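Local coordinates for suppressor protein MPT5 (Saccharomyces cerevisiae, PDB 5BYM) that binds the 3'-UTR of target mRNAs through its Pumilio homology domain and negatively regulates expression of HO, at residues I105-D110 / I149-P154. Sequence-based numbering, arbitrary orientation.
Sequences IIDTVD and IFKFSP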
loop_
_atom_site.group_PDB
_atom_site.type_symbol
_atom_site.label_atom_id
_atom_site.label_comp_id
_atom_site.label_asym_id
_atom_site.label_seq_id
_atom_site.Cartn_x
_atom_site.Cartn_y
_atom_site.Cartn_z
ATOM N N ILE A 105 0.467 -17.325 -13.050
ATOM C CA ILE A 105 0.908 -18.543 -12.372
ATOM C C ILE A 105 0.555 -18.471 -10.886
ATOM O O ILE A 105 0.057 -19.440 -10.308
ATOM C CB ILE A 105 2.428 -18.775 -12.544
ATOM C CG1 ILE A 105 2.784 -18.939 -14.023
ATOM C CG2 ILE A 105 2.878 -20.004 -11.780
ATOM C CD1 ILE A 105 4.275 -19.062 -14.278
ATOM N N ILE A 106 0.814 -17.314 -10.280
ATOM C CA ILE A 106 0.482 -17.066 -8.878
ATOM C C ILE A 106 -1.033 -17.107 -8.655
ATOM O O ILE A 106 -1.510 -17.741 -7.710
ATOM C CB ILE A 106 1.031 -15.700 -8.406
ATOM C CG1 ILE A 106 2.561 -15.714 -8.372
ATOM C CG2 ILE A 106 0.497 -15.345 -7.033
ATOM C CD1 ILE A 106 3.174 -14.338 -8.150
ATOM N N ASP A 107 -1.780 -16.435 -9.532
ATOM C CA ASP A 107 -3.236 -16.352 -9.418
ATOM C C ASP A 107 -3.929 -17.677 -9.719
ATOM O O ASP A 107 -5.146 -17.790 -9.572
ATOM C CB ASP A 107 -3.794 -15.262 -10.343
ATOM C CG ASP A 107 -3.685 -13.870 -9.746
ATOM O OD1 ASP A 107 -3.500 -13.754 -8.515
ATOM O OD2 ASP A 107 -3.799 -12.887 -10.506
ATOM N N THR A 108 -3.154 -18.671 -10.144
ATOM C CA THR A 108 -3.708 -19.974 -10.504
ATOM C C THR A 108 -2.975 -21.143 -9.844
ATOM O O THR A 108 -3.008 -22.268 -10.353
ATOM C CB THR A 108 -3.727 -20.186 -12.032
ATOM O OG1 THR A 108 -2.402 -20.023 -12.559
ATOM C CG2 THR A 108 -4.660 -19.182 -12.699
ATOM N N VAL A 109 -2.318 -20.873 -8.717
ATOM C CA VAL A 109 -1.636 -21.920 -7.953
ATOM C C VAL A 109 -2.615 -22.987 -7.462
ATOM O O VAL A 109 -3.771 -22.686 -7.156
ATOM C CB VAL A 109 -0.858 -21.345 -6.747
ATOM C CG1 VAL A 109 0.353 -20.553 -7.216
ATOM C CG2 VAL A 109 -1.763 -20.477 -5.892
ATOM N N ASP A 110 -2.146 -24.229 -7.380
ATOM C CA ASP A 110 -3.020 -25.340 -7.021
ATOM C C ASP A 110 -2.710 -25.938 -5.648
ATOM O O ASP A 110 -3.542 -26.644 -5.080
ATOM C CB ASP A 110 -2.963 -26.435 -8.089
ATOM C CG ASP A 110 -3.334 -25.925 -9.474
ATOM O OD1 ASP A 110 -4.543 -25.882 -9.797
ATOM O OD2 ASP A 110 -2.412 -25.581 -10.246
ATOM N N ILE A 149 1.097 -10.842 -2.377
ATOM C CA ILE A 149 0.481 -10.294 -1.171
ATOM C C ILE A 149 -0.993 -10.702 -1.032
ATOM O O ILE A 149 -1.471 -10.975 0.072
ATOM C CB ILE A 149 0.626 -8.750 -1.126
ATOM C CG1 ILE A 149 2.089 -8.356 -0.919
ATOM C CG2 ILE A 149 -0.209 -8.155 -0.013
ATOM C CD1 ILE A 149 2.351 -6.869 -1.095
ATOM N N PHE A 150 -1.702 -10.765 -2.156
ATOM C CA PHE A 150 -3.138 -11.044 -2.139
ATOM C C PHE A 150 -3.482 -12.527 -2.233
ATOM O O PHE A 150 -4.518 -12.961 -1.727
ATOM C CB PHE A 150 -3.844 -10.272 -3.259
ATOM C CG PHE A 150 -3.994 -8.802 -2.981
ATOM C CD1 PHE A 150 -4.775 -8.364 -1.920
ATOM C CD2 PHE A 150 -3.369 -7.860 -3.783
ATOM C CE1 PHE A 150 -4.922 -7.014 -1.660
ATOM C CE2 PHE A 150 -3.513 -6.509 -3.530
ATOM C CZ PHE A 150 -4.292 -6.086 -2.468
ATOM N N LYS A 151 -2.614 -13.298 -2.880
ATOM C CA LYS A 151 -2.873 -14.717 -3.119
ATOM C C LYS A 151 -2.303 -15.609 -2.013
ATOM O O LYS A 151 -2.853 -16.673 -1.716
ATOM C CB LYS A 151 -2.305 -15.135 -4.482
ATOM C CG LYS A 151 -2.690 -16.537 -4.943
ATOM C CD LYS A 151 -4.191 -16.656 -5.189
ATOM C CE LYS A 151 -4.577 -18.052 -5.656
ATOM N NZ LYS A 151 -6.054 -18.176 -5.809
ATOM N N PHE A 152 -1.210 -15.173 -1.400
ATOM C CA PHE A 152 -0.510 -16.011 -0.433
ATOM C C PHE A 152 -0.851 -15.673 1.018
ATOM O O PHE A 152 -1.090 -14.511 1.359
ATOM C CB PHE A 152 1.002 -15.914 -0.643
ATOM C CG PHE A 152 1.468 -16.434 -1.976
ATOM C CD1 PHE A 152 0.728 -17.383 -2.672
ATOM C CD2 PHE A 152 2.653 -15.976 -2.532
ATOM C CE1 PHE A 152 1.164 -17.864 -3.902
ATOM C CE2 PHE A 152 3.093 -16.450 -3.758
ATOM C CZ PHE A 152 2.350 -17.395 -4.443
ATOM N N SER A 153 -0.873 -16.705 1.860
ATOM C CA SER A 153 -0.989 -16.543 3.307
ATOM C C SER A 153 0.125 -15.630 3.811
ATOM O O SER A 153 1.232 -15.641 3.270
ATOM C CB SER A 153 -0.878 -17.909 3.988
ATOM O OG SER A 153 -0.934 -17.799 5.401
ATOM N N PRO A 154 -0.166 -14.829 4.847
ATOM C CA PRO A 154 0.820 -13.889 5.400
ATOM C C PRO A 154 2.057 -14.578 5.985
ATOM O O PRO A 154 3.050 -13.911 6.278
ATOM C CB PRO A 154 0.029 -13.166 6.498
ATOM C CG PRO A 154 -1.407 -13.283 6.068
ATOM C CD PRO A 154 -1.502 -14.645 5.446
#
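The aliphatic stem of Lys151, in the last turn of helix 142-151, lies across Ile106 and Val109 in the 106-109 turn that follows helix 98-106, and this stem, more than the amine, makes the contact. With CG anti to the backbone N (chi1 -171°), the chain sets out toward the neighbouring segment; a bend at chi2 (65°) then turns the extended remainder past the carbonyl oxygen of Ile106. Lys151 CB lies 3.8 Å from Ile106 CG2, and further out Lys151 CE packs 3.7 Å from Val109 CG2, the lysine and valine side chains running past each other in opposite senses. No hydrogen bond crosses between the segments. Lys151 NZ stands 5.8 Å from Asp107 OD1, so any attraction there is probably long-range, and the carboxylate instead forms a salt bridge through OD2 with Lys147, one turn back on the lysine's own helix. The two segments belong to Pumilio repeats 3 and 4, adjacent units of the alpha-helical PUM-HD solenoid, here joined by side-chain packing. Next in the chain, Phe152, the first residue to leave helical geometry, brings its ring up to Ile106 and Val109. Ile106 CG2 approaches the ring obliquely, 3.8 Å from Phe152 CZ, while Val109 CG1 sits at the ring edge, 4.3 Å from Phe152 CE1. Helix 112-122 adds to this apolar patch, Ile115 touching both Val109 and Phe152 and Ile118 meeting Ile106.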